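Local coordinates for period circadian protein homolog 2 (Mus musculus, PDB 3GDI) that serves in the mammalian circadian clock as a transcription regulator whose tandem PAS domains probably mediate contacts between clock proteins, at residues Lys164-Thr169 with Ile263-Val268; Arg183-Leu188 with Asp276-Pro281; Leu201-Pro206 with Ile232-Arg237; Gly224-Tyr229 with Ser247-Ile252. All coordinates share one frame; numbering follows the deposited sequence.

Contact 1 (Lys164-Thr169 with Ile263-Val268); sequences KRIFTT and IGRHKV
I166 and R265 pack against each other on one face of an antiparallel sheet, where K267 and T168 also lie. The I166 side chain can be followed outward. Its CB sits near the backbone carbonyl of H266, with CB to H266 O 3.7 Å. CG1 meets the K267 chain, 3.9 Å from K267 CG. CG2 sits over the middle of one face of the R265 guanidinium, 3.5 Å from R265 CZ. The tip, CD1, reaches the same group at R265 NH1, 3.3 Å away. R265 gets there because its CG is anti to the backbone N (chi1 -176°) and the chain runs extended to NE. These two strands, 166-171 and 259-268, are the first and last strands, in chain order, of the five-stranded sheet of the second PAS domain, and neighbours in it. F167 and H266 form a hydrogen-bonded pair: F167 N gives to H266 O, and H266 N gives to F167 O at 2.7 Å. T169 and G264 pair in the same way. On the face that carries F167 and H266, H266 CB stands over the F167 ring in a CH-pi contact, 4.0 Å from its centroid. Beyond the pairing, V268 N donates a hydrogen bond to R165 O, and V268 CG1 touches R165 CB at 3.5 Å. L187 of helix 184-188 covers R165, F167 and V268, while W255 of the second subunit packs on R265.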
# COMPACT_ATOMS: atom_id res chain seq x y z
N LYS A 164 18.21 -20.14 -5.88
CA LYS A 164 17.31 -19.60 -4.88
C LYS A 164 17.26 -18.08 -4.86
O LYS A 164 16.75 -17.48 -3.92
CB LYS A 164 17.70 -20.13 -3.50
CG LYS A 164 17.72 -21.66 -3.42
CD LYS A 164 17.93 -22.13 -1.98
CE LYS A 164 17.95 -23.65 -1.87
NZ LYS A 164 17.96 -24.09 -0.44
N ARG A 165 17.80 -17.45 -5.90
CA ARG A 165 17.78 -16.00 -6.01
C ARG A 165 16.47 -15.68 -6.68
O ARG A 165 16.42 -15.30 -7.84
CB ARG A 165 18.97 -15.52 -6.86
CG ARG A 165 20.25 -16.21 -6.44
CD ARG A 165 21.45 -15.31 -6.44
NE ARG A 165 21.96 -15.06 -7.78
CZ ARG A 165 23.23 -14.77 -8.04
NH1 ARG A 165 24.13 -14.71 -7.06
NH2 ARG A 165 23.61 -14.53 -9.29
N ILE A 166 15.40 -15.86 -5.92
CA ILE A 166 14.04 -15.64 -6.38
C ILE A 166 13.30 -14.61 -5.56
O ILE A 166 13.28 -14.66 -4.33
CB ILE A 166 13.24 -16.97 -6.30
CG1 ILE A 166 13.93 -18.04 -7.15
CG2 ILE A 166 11.78 -16.77 -6.75
CD1 ILE A 166 13.27 -19.39 -7.07
N PHE A 167 12.69 -13.65 -6.24
CA PHE A 167 11.90 -12.64 -5.55
C PHE A 167 10.66 -12.34 -6.40
O PHE A 167 10.64 -12.62 -7.60
CB PHE A 167 12.71 -11.36 -5.30
CG PHE A 167 13.01 -10.59 -6.53
CD1 PHE A 167 14.08 -10.95 -7.35
CD2 PHE A 167 12.24 -9.49 -6.88
CE1 PHE A 167 14.38 -10.21 -8.49
CE2 PHE A 167 12.53 -8.74 -8.01
CZ PHE A 167 13.60 -9.10 -8.83
N THR A 168 9.62 -11.79 -5.79
CA THR A 168 8.41 -11.47 -6.53
C THR A 168 8.04 -10.00 -6.45
O THR A 168 8.43 -9.30 -5.52
CB THR A 168 7.20 -12.29 -6.04
OG1 THR A 168 6.75 -11.77 -4.79
CG2 THR A 168 7.58 -13.76 -5.86
N THR A 169 7.28 -9.54 -7.44
CA THR A 169 6.82 -8.16 -7.48
C THR A 169 5.35 -8.20 -7.86
O THR A 169 4.90 -9.10 -8.58
CB THR A 169 7.56 -7.36 -8.54
OG1 THR A 169 7.35 -7.96 -9.82
CG2 THR A 169 9.04 -7.29 -8.24
N ILE A 263 1.28 -10.13 -11.10
CA ILE A 263 2.33 -10.66 -10.22
C ILE A 263 3.43 -11.34 -11.00
O ILE A 263 3.16 -12.10 -11.92
CB ILE A 263 1.79 -11.68 -9.23
CG1 ILE A 263 0.85 -12.65 -9.95
CG2 ILE A 263 1.11 -10.97 -8.10
CD1 ILE A 263 0.19 -13.66 -9.04
N GLY A 264 4.67 -11.07 -10.61
CA GLY A 264 5.80 -11.68 -11.28
C GLY A 264 6.70 -12.39 -10.30
O GLY A 264 6.91 -11.93 -9.18
N ARG A 265 7.22 -13.54 -10.70
CA ARG A 265 8.11 -14.32 -9.86
C ARG A 265 9.41 -14.33 -10.62
O ARG A 265 9.52 -14.98 -11.65
CB ARG A 265 7.61 -15.74 -9.68
CG ARG A 265 8.46 -16.53 -8.72
CD ARG A 265 7.98 -17.93 -8.61
NE ARG A 265 8.39 -18.53 -7.35
CZ ARG A 265 9.44 -19.33 -7.20
NH1 ARG A 265 10.20 -19.61 -8.25
NH2 ARG A 265 9.72 -19.84 -6.01
N HIS A 266 10.41 -13.64 -10.09
CA HIS A 266 11.68 -13.52 -10.77
C HIS A 266 12.83 -14.35 -10.26
O HIS A 266 12.97 -14.60 -9.07
CB HIS A 266 12.10 -12.05 -10.76
CG HIS A 266 11.00 -11.11 -11.15
ND1 HIS A 266 10.33 -10.34 -10.23
CD2 HIS A 266 10.43 -10.86 -12.34
CE1 HIS A 266 9.39 -9.65 -10.84
NE2 HIS A 266 9.43 -9.95 -12.13
N LYS A 267 13.67 -14.78 -11.20
CA LYS A 267 14.85 -15.56 -10.88
C LYS A 267 15.99 -14.81 -11.53
O LYS A 267 16.01 -14.63 -12.75
CB LYS A 267 14.72 -16.97 -11.47
CG LYS A 267 15.55 -18.01 -10.74
CD LYS A 267 16.82 -18.38 -11.51
CE LYS A 267 16.50 -19.24 -12.74
NZ LYS A 267 17.68 -19.44 -13.62
N VAL A 268 16.92 -14.32 -10.71
CA VAL A 268 18.04 -13.60 -11.26
C VAL A 268 19.05 -14.60 -11.76
O VAL A 268 19.68 -15.33 -10.99
CB VAL A 268 18.68 -12.61 -10.22
CG1 VAL A 268 18.08 -12.82 -8.86
CG2 VAL A 268 20.19 -12.74 -10.20

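Contact 2 (Arg183-Leu188 with Asp276-Pro281); sequences RAVPLL and DVFAAP
With chi1 at 74°, V277 has CG2 anti to its own backbone N, and this turns both methyls onto the carbonyl groups of helix 184-188. CG2 presses on the last of them, with V277 CG2 to L188 O only 2.9 Å. CG1 meets the carbonyl two residues earlier, at 3.6 Å from P186 O. F278 follows with CG anti to its carbonyl carbon (chi1 -69°), and its ring reaches V185 of the same helix. The side chains of V185 and F278 cross at about a right angle. V185 CG1 lies at the edge of the F278 ring, near its plane, with V185 CG1 to F278 CZ 3.8 Å. The same CZ also approaches V185 O, at 3.4 Å. V277 is thus wedged between the helix and its own aromatic neighbour, since CG1 also sits over one face of the F278 ring. Replacing V277 by an alanine takes away both methyls and would probably open a gap between the turn and the carbonyls of P186 and L188. S153 and T236 also touch V277. L188 has a backbone bond to R237, and P186 has one to G154. The turn itself is fixed by D276: its OD1 accepts from F278 N at 3.0 Å, and more weakly from A279 N. The arrangement is an Asx turn inside a type I beta turn, D276 to A279. It docks the chain that follows the last strand of the second PAS domain, 259-268, onto the short helix after that domain's second strand.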
# COMPACT_ATOMS: atom_id res chain seq x y z
N ARG A 183 12.47 -11.13 -0.22
CA ARG A 183 13.62 -11.74 -0.86
C ARG A 183 14.26 -10.81 -1.88
O ARG A 183 15.40 -11.01 -2.29
CB ARG A 183 13.21 -13.05 -1.55
CG ARG A 183 12.61 -14.09 -0.60
CD ARG A 183 12.19 -15.36 -1.33
NE ARG A 183 11.14 -15.13 -2.32
CZ ARG A 183 10.56 -16.08 -3.04
NH1 ARG A 183 10.92 -17.35 -2.89
NH2 ARG A 183 9.61 -15.78 -3.92
N ALA A 184 13.51 -9.77 -2.26
CA ALA A 184 13.99 -8.81 -3.24
C ALA A 184 15.02 -7.82 -2.69
O ALA A 184 15.92 -7.40 -3.42
CB ALA A 184 12.81 -8.04 -3.83
N VAL A 185 14.88 -7.43 -1.43
CA VAL A 185 15.82 -6.47 -0.86
C VAL A 185 17.27 -6.90 -1.07
O VAL A 185 18.08 -6.13 -1.60
CB VAL A 185 15.55 -6.23 0.64
CG1 VAL A 185 16.56 -5.24 1.18
CG2 VAL A 185 14.14 -5.70 0.85
N PRO A 186 17.62 -8.13 -0.69
CA PRO A 186 19.00 -8.58 -0.87
C PRO A 186 19.42 -8.74 -2.34
O PRO A 186 20.60 -8.70 -2.66
CB PRO A 186 19.03 -9.93 -0.13
CG PRO A 186 17.99 -9.75 0.92
CD PRO A 186 16.88 -9.07 0.17
N LEU A 187 18.46 -8.91 -3.24
CA LEU A 187 18.82 -9.08 -4.65
C LEU A 187 18.76 -7.79 -5.47
O LEU A 187 19.25 -7.75 -6.59
CB LEU A 187 17.92 -10.15 -5.29
CG LEU A 187 18.03 -11.58 -4.74
CD1 LEU A 187 16.89 -12.42 -5.26
CD2 LEU A 187 19.37 -12.19 -5.12
N LEU A 188 18.17 -6.74 -4.91
CA LEU A 188 18.04 -5.48 -5.64
C LEU A 188 18.75 -4.28 -5.02
O LEU A 188 19.19 -3.39 -5.73
CB LEU A 188 16.57 -5.13 -5.84
CG LEU A 188 15.75 -6.10 -6.68
CD1 LEU A 188 14.36 -5.53 -6.83
CD2 LEU A 188 16.40 -6.32 -8.05
N ASP A 276 28.07 -5.40 -4.22
CA ASP A 276 27.36 -4.69 -3.16
C ASP A 276 26.21 -3.95 -3.82
O ASP A 276 26.37 -2.86 -4.36
CB ASP A 276 28.27 -3.68 -2.45
CG ASP A 276 27.62 -3.10 -1.21
OD1 ASP A 276 26.39 -2.88 -1.22
OD2 ASP A 276 28.34 -2.87 -0.21
N VAL A 277 25.03 -4.56 -3.76
CA VAL A 277 23.86 -4.00 -4.40
C VAL A 277 23.24 -2.82 -3.64
O VAL A 277 22.38 -2.11 -4.18
CB VAL A 277 22.82 -5.11 -4.63
CG1 VAL A 277 22.16 -5.50 -3.32
CG2 VAL A 277 21.83 -4.67 -5.67
N PHE A 278 23.70 -2.58 -2.42
CA PHE A 278 23.18 -1.47 -1.61
C PHE A 278 23.93 -0.16 -1.82
O PHE A 278 23.44 0.91 -1.43
CB PHE A 278 23.19 -1.85 -0.13
CG PHE A 278 22.18 -2.90 0.21
CD1 PHE A 278 20.82 -2.62 0.12
CD2 PHE A 278 22.58 -4.18 0.57
CE1 PHE A 278 19.87 -3.60 0.36
CE2 PHE A 278 21.64 -5.17 0.82
CZ PHE A 278 20.28 -4.88 0.71
N ALA A 279 25.12 -0.23 -2.42
CA ALA A 279 25.91 0.96 -2.69
C ALA A 279 25.05 1.94 -3.48
O ALA A 279 23.94 1.60 -3.90
CB ALA A 279 27.15 0.60 -3.47
N ALA A 280 25.55 3.15 -3.69
CA ALA A 280 24.81 4.16 -4.45
C ALA A 280 25.31 4.22 -5.88
O ALA A 280 26.44 3.84 -6.17
CB ALA A 280 24.98 5.51 -3.79
N PRO A 281 24.46 4.69 -6.81
CA PRO A 281 24.83 4.80 -8.23
C PRO A 281 25.53 6.12 -8.55
O PRO A 281 25.15 7.18 -8.03
CB PRO A 281 23.49 4.69 -8.94
CG PRO A 281 22.60 5.44 -8.02
CD PRO A 281 23.01 4.93 -6.64

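Contact 3 (Leu201-Pro206 with Ile232-Arg237); sequences LVQLHP and IRFRTR
This is a short backbone bridge, L204 with F234, that lays the end of helix 200-203 and the loop after it along the edge strand 227-235. Two bonds flank the bridge. R235 N gives to Q203 O at 2.7 Å, nearly straight. H205 N gives to R233 O at 3.1 Å, with the donor well above the carbonyl plane. Side chains extend the contact both ways. At one end the R233 guanidinium lies flat on the H205 imidazole, centres 3.6 Å apart and planes 1° from parallel. The two chains run side by side and point the same way, and Y241 also meets the H205 ring. In this PAS fold 227-235 is the third strand in chain order and an outermost strand of the sheet, and the helical segment between strands two and three, of which helix 200-203 is part, comes down on it. Here Q203 CB stands over one face of the F234 ring, 3.8 Å from its centroid, and L204 CD1 touches F234 CD1 at 3.9 Å. At the other end R235 runs out extended, then bends at chi3 (50°), which turns its guanidinium back to the helix end. Its NH1 gives to V202 O at 3.3 Å, from 60° out of the carbonyl plane. Water 1 joins R235 NE to the same carbonyl. Q203 OE1 lies over one face of the R235 guanidinium, 3.7 Å from R235 NH2. R235 NH2 also forms a salt bridge with E286.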
# COMPACT_ATOMS: atom_id res chain seq x y z
N LEU A 201 8.04 0.27 -15.15
CA LEU A 201 8.85 0.47 -16.34
C LEU A 201 10.14 1.24 -16.15
O LEU A 201 11.09 1.07 -16.91
CB LEU A 201 8.01 1.14 -17.42
CG LEU A 201 7.32 0.18 -18.39
CD1 LEU A 201 6.72 -0.96 -17.60
CD2 LEU A 201 6.25 0.91 -19.19
N VAL A 202 10.17 2.10 -15.14
CA VAL A 202 11.36 2.89 -14.86
C VAL A 202 12.55 2.00 -14.48
O VAL A 202 13.68 2.25 -14.91
CB VAL A 202 11.06 3.96 -13.76
CG1 VAL A 202 12.26 4.23 -12.88
CG2 VAL A 202 10.65 5.25 -14.43
N GLN A 203 12.28 0.95 -13.71
CA GLN A 203 13.33 0.03 -13.29
C GLN A 203 13.83 -0.88 -14.41
O GLN A 203 14.87 -1.51 -14.27
CB GLN A 203 12.84 -0.85 -12.15
CG GLN A 203 12.40 -0.08 -10.93
CD GLN A 203 13.49 0.83 -10.39
OE1 GLN A 203 14.66 0.47 -10.40
NE2 GLN A 203 13.09 1.99 -9.92
N LEU A 204 13.09 -0.97 -15.50
CA LEU A 204 13.52 -1.84 -16.59
C LEU A 204 14.51 -1.16 -17.50
O LEU A 204 14.50 0.06 -17.64
CB LEU A 204 12.31 -2.32 -17.40
CG LEU A 204 11.64 -3.65 -17.03
CD1 LEU A 204 11.28 -3.72 -15.57
CD2 LEU A 204 10.40 -3.79 -17.87
N HIS A 205 15.38 -1.94 -18.13
CA HIS A 205 16.35 -1.38 -19.04
C HIS A 205 15.54 -0.74 -20.16
O HIS A 205 14.53 -1.29 -20.59
CB HIS A 205 17.25 -2.48 -19.62
CG HIS A 205 18.29 -1.97 -20.57
ND1 HIS A 205 19.64 -2.03 -20.29
CD2 HIS A 205 18.17 -1.34 -21.76
CE1 HIS A 205 20.31 -1.44 -21.26
NE2 HIS A 205 19.44 -1.01 -22.17
N PRO A 206 15.97 0.43 -20.65
CA PRO A 206 15.25 1.11 -21.73
C PRO A 206 14.97 0.26 -22.98
O PRO A 206 14.04 0.55 -23.73
CB PRO A 206 16.12 2.34 -22.03
CG PRO A 206 17.47 2.01 -21.42
CD PRO A 206 17.10 1.25 -20.18
N ILE A 232 14.89 -10.32 -19.11
CA ILE A 232 14.47 -8.96 -18.90
C ILE A 232 15.54 -8.41 -17.97
O ILE A 232 16.00 -9.11 -17.07
CB ILE A 232 13.07 -8.90 -18.19
CG1 ILE A 232 11.94 -9.01 -19.22
CG2 ILE A 232 12.93 -7.60 -17.41
CD1 ILE A 232 11.76 -7.76 -20.05
N ARG A 233 15.97 -7.17 -18.20
CA ARG A 233 16.97 -6.57 -17.34
C ARG A 233 16.30 -5.59 -16.39
O ARG A 233 15.52 -4.75 -16.81
CB ARG A 233 18.04 -5.90 -18.18
CG ARG A 233 19.03 -6.91 -18.75
CD ARG A 233 19.98 -6.29 -19.73
NE ARG A 233 19.26 -5.72 -20.86
CZ ARG A 233 19.83 -5.09 -21.88
NH1 ARG A 233 21.15 -4.95 -21.91
NH2 ARG A 233 19.09 -4.60 -22.87
N PHE A 234 16.61 -5.73 -15.11
CA PHE A 234 16.03 -4.90 -14.05
C PHE A 234 17.15 -4.12 -13.34
O PHE A 234 18.16 -4.70 -12.95
CB PHE A 234 15.34 -5.83 -13.05
CG PHE A 234 14.39 -5.13 -12.12
CD1 PHE A 234 13.02 -5.18 -12.36
CD2 PHE A 234 14.86 -4.46 -11.00
CE1 PHE A 234 12.11 -4.56 -11.49
CE2 PHE A 234 13.97 -3.83 -10.13
CZ PHE A 234 12.59 -3.88 -10.37
N ARG A 235 16.96 -2.81 -13.18
CA ARG A 235 17.97 -1.99 -12.53
C ARG A 235 17.99 -2.11 -11.01
O ARG A 235 16.95 -2.12 -10.35
CB ARG A 235 17.78 -0.52 -12.91
CG ARG A 235 18.84 0.41 -12.32
CD ARG A 235 18.94 1.71 -13.11
NE ARG A 235 17.64 2.32 -13.31
CZ ARG A 235 16.90 2.84 -12.33
NH1 ARG A 235 15.71 3.37 -12.61
NH2 ARG A 235 17.36 2.85 -11.09
N THR A 236 19.19 -2.21 -10.44
CA THR A 236 19.31 -2.33 -9.00
C THR A 236 19.65 -0.97 -8.40
O THR A 236 19.81 0.03 -9.11
CB THR A 236 20.40 -3.35 -8.60
OG1 THR A 236 21.70 -2.79 -8.82
CG2 THR A 236 20.26 -4.62 -9.42
N ARG A 237 19.77 -0.95 -7.07
CA ARG A 237 20.06 0.27 -6.32
C ARG A 237 21.37 0.92 -6.74
O ARG A 237 21.47 2.14 -6.74
CB ARG A 237 20.10 -0.07 -4.82
CG ARG A 237 20.24 1.12 -3.87
CD ARG A 237 19.02 2.01 -3.93
NE ARG A 237 18.82 2.78 -2.70
CZ ARG A 237 19.71 3.62 -2.17
NH1 ARG A 237 20.89 3.80 -2.74
NH2 ARG A 237 19.42 4.28 -1.05
O HOH W 1 16.55 2.34 -16.36

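Contact 4 (Gly224-Tyr229 with Ser247-Ile252); sequences GQPFDY and SWSSFI
F227 and W248 meet obliquely, the F227 ring and the five-membered ring of W248 tilted by 50° with centroids 5.9 Å apart. W248 CB stands over the F227 face, 4.2 Å from F227 CZ. The F227 CG lies between the backbone N and the carbonyl carbon (chi1 75°), which lets the ring lean across to the tryptophan. Y229 CB comes in at the indole edge of W248, near its plane, closest to W248 CD1. These two strands, 227-235 and 241-252, form a beta hairpin of the PAS sheet. F227 and W248 are a hydrogen-bonded pair, with W248 N to F227 O 2.8 Å. The W248 indole also meets the H266 ring edge-to-face. S249 OG donates to the carbonyl O of G224, which lies ahead of strand 227-235, at 3.0 Å and from above the carbonyl plane. With an alanine in place of S249, the G224 carbonyl would probably lose this donor and the segment before the strand be freer to shift. Waters join the two segments as well: water 2 links G224 N, at 2.8 Å, with S250 OG, and water 4 bridges Q225 O and W248 O. P254 of the second subunit packs on P226 and S249.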
# COMPACT_ATOMS: atom_id res chain seq x y z
N GLY A 224 -4.68 -15.69 -16.39
CA GLY A 224 -4.30 -16.19 -15.08
C GLY A 224 -3.28 -17.32 -15.07
O GLY A 224 -2.60 -17.53 -14.06
N GLN A 225 -3.18 -18.06 -16.17
CA GLN A 225 -2.22 -19.16 -16.26
C GLN A 225 -0.82 -18.56 -16.40
O GLN A 225 -0.52 -17.86 -17.37
CB GLN A 225 -2.57 -20.03 -17.48
CG GLN A 225 -1.72 -21.30 -17.65
CD GLN A 225 -1.93 -22.33 -16.53
OE1 GLN A 225 -3.06 -22.72 -16.23
NE2 GLN A 225 -0.83 -22.77 -15.92
N PRO A 226 0.07 -18.84 -15.44
CA PRO A 226 1.44 -18.31 -15.49
C PRO A 226 2.20 -18.69 -16.77
O PRO A 226 1.94 -19.73 -17.36
CB PRO A 226 2.10 -18.92 -14.25
CG PRO A 226 0.94 -19.12 -13.31
CD PRO A 226 -0.14 -19.64 -14.22
N PHE A 227 3.13 -17.84 -17.19
CA PHE A 227 3.94 -18.13 -18.37
C PHE A 227 5.31 -17.48 -18.24
O PHE A 227 5.45 -16.43 -17.62
CB PHE A 227 3.22 -17.67 -19.65
CG PHE A 227 3.25 -16.18 -19.87
CD1 PHE A 227 4.39 -15.56 -20.39
CD2 PHE A 227 2.11 -15.41 -19.62
CE1 PHE A 227 4.40 -14.18 -20.65
CE2 PHE A 227 2.11 -14.03 -19.88
CZ PHE A 227 3.25 -13.42 -20.40
N ASP A 228 6.31 -18.11 -18.84
CA ASP A 228 7.67 -17.61 -18.78
C ASP A 228 8.08 -16.65 -19.88
O ASP A 228 7.59 -16.71 -21.01
CB ASP A 228 8.65 -18.78 -18.78
CG ASP A 228 8.49 -19.67 -17.57
OD1 ASP A 228 9.00 -20.81 -17.60
OD2 ASP A 228 7.87 -19.23 -16.58
N TYR A 229 8.98 -15.75 -19.51
CA TYR A 229 9.52 -14.79 -20.44
C TYR A 229 10.88 -14.38 -19.90
O TYR A 229 11.02 -14.08 -18.72
CB TYR A 229 8.64 -13.55 -20.57
CG TYR A 229 9.16 -12.62 -21.65
CD1 TYR A 229 8.63 -12.65 -22.94
CD2 TYR A 229 10.23 -11.76 -21.39
CE1 TYR A 229 9.18 -11.86 -23.96
CE2 TYR A 229 10.78 -10.97 -22.40
CZ TYR A 229 10.25 -11.02 -23.68
OH TYR A 229 10.82 -10.25 -24.67
N SER A 247 8.38 -15.23 -14.63
CA SER A 247 7.14 -15.96 -14.81
C SER A 247 6.05 -14.92 -14.48
O SER A 247 6.07 -14.34 -13.40
CB SER A 247 7.06 -17.14 -13.85
OG SER A 247 5.72 -17.56 -13.69
N TRP A 248 5.13 -14.69 -15.41
CA TRP A 248 4.09 -13.70 -15.19
C TRP A 248 2.69 -14.26 -14.98
O TRP A 248 2.30 -15.26 -15.59
CB TRP A 248 4.05 -12.72 -16.36
CG TRP A 248 5.29 -11.89 -16.52
CD1 TRP A 248 6.30 -12.09 -17.41
CD2 TRP A 248 5.66 -10.75 -15.72
NE1 TRP A 248 7.28 -11.14 -17.23
CE2 TRP A 248 6.92 -10.31 -16.19
CE3 TRP A 248 5.06 -10.07 -14.65
CZ2 TRP A 248 7.59 -9.22 -15.63
CZ3 TRP A 248 5.73 -8.98 -14.09
CH2 TRP A 248 6.98 -8.57 -14.59
N SER A 249 1.92 -13.60 -14.11
CA SER A 249 0.56 -14.01 -13.81
C SER A 249 -0.29 -12.80 -13.38
O SER A 249 0.21 -11.69 -13.23
CB SER A 249 0.55 -15.07 -12.72
OG SER A 249 -0.71 -15.72 -12.67
N SER A 250 -1.59 -13.02 -13.18
CA SER A 250 -2.45 -11.92 -12.77
C SER A 250 -3.54 -12.38 -11.82
O SER A 250 -3.89 -13.55 -11.80
CB SER A 250 -3.11 -11.28 -13.99
OG SER A 250 -3.80 -12.25 -14.75
N PHE A 251 -4.05 -11.44 -11.03
CA PHE A 251 -5.15 -11.75 -10.14
C PHE A 251 -6.35 -11.08 -10.81
O PHE A 251 -6.34 -9.88 -11.06
CB PHE A 251 -4.92 -11.17 -8.74
CG PHE A 251 -3.84 -11.88 -7.96
CD1 PHE A 251 -3.69 -13.27 -8.05
CD2 PHE A 251 -2.98 -11.17 -7.11
CE1 PHE A 251 -2.71 -13.94 -7.30
CE2 PHE A 251 -2.01 -11.83 -6.36
CZ PHE A 251 -1.87 -13.22 -6.45
N ILE A 252 -7.37 -11.87 -11.15
CA ILE A 252 -8.56 -11.33 -11.82
C ILE A 252 -9.78 -11.23 -10.92
O ILE A 252 -10.22 -12.22 -10.34
CB ILE A 252 -8.93 -12.18 -13.07
CG1 ILE A 252 -7.74 -12.25 -14.03
CG2 ILE A 252 -10.09 -11.55 -13.83
CD1 ILE A 252 -7.95 -13.22 -15.18
O HOH W 2 -2.54 -13.97 -16.64
O HOH W 3 -4.81 -16.72 -11.49
O HOH W 4 -0.29 -15.13 -17.35

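From the N terminus, the chain first meets contact 1, which closes the long loop from the first strand of the second PAS domain to its last. Contact 2 starts inside that loop, at helix 184-188, and ends beyond it, so it crosses contact 1 and ties the segment after the last strand back to the helix. Contacts 3 and 4 both lie nested inside the loops of 1 and 2. They cross each other, and both use strand 227-235: contact 3 fixes its far end to helix 200-203, contact 4 its start to strand 241-252. Strand 241-252 bonds in turn to strand 259-268 of contact 1. R237 joins contact 3 to L188 of contact 2.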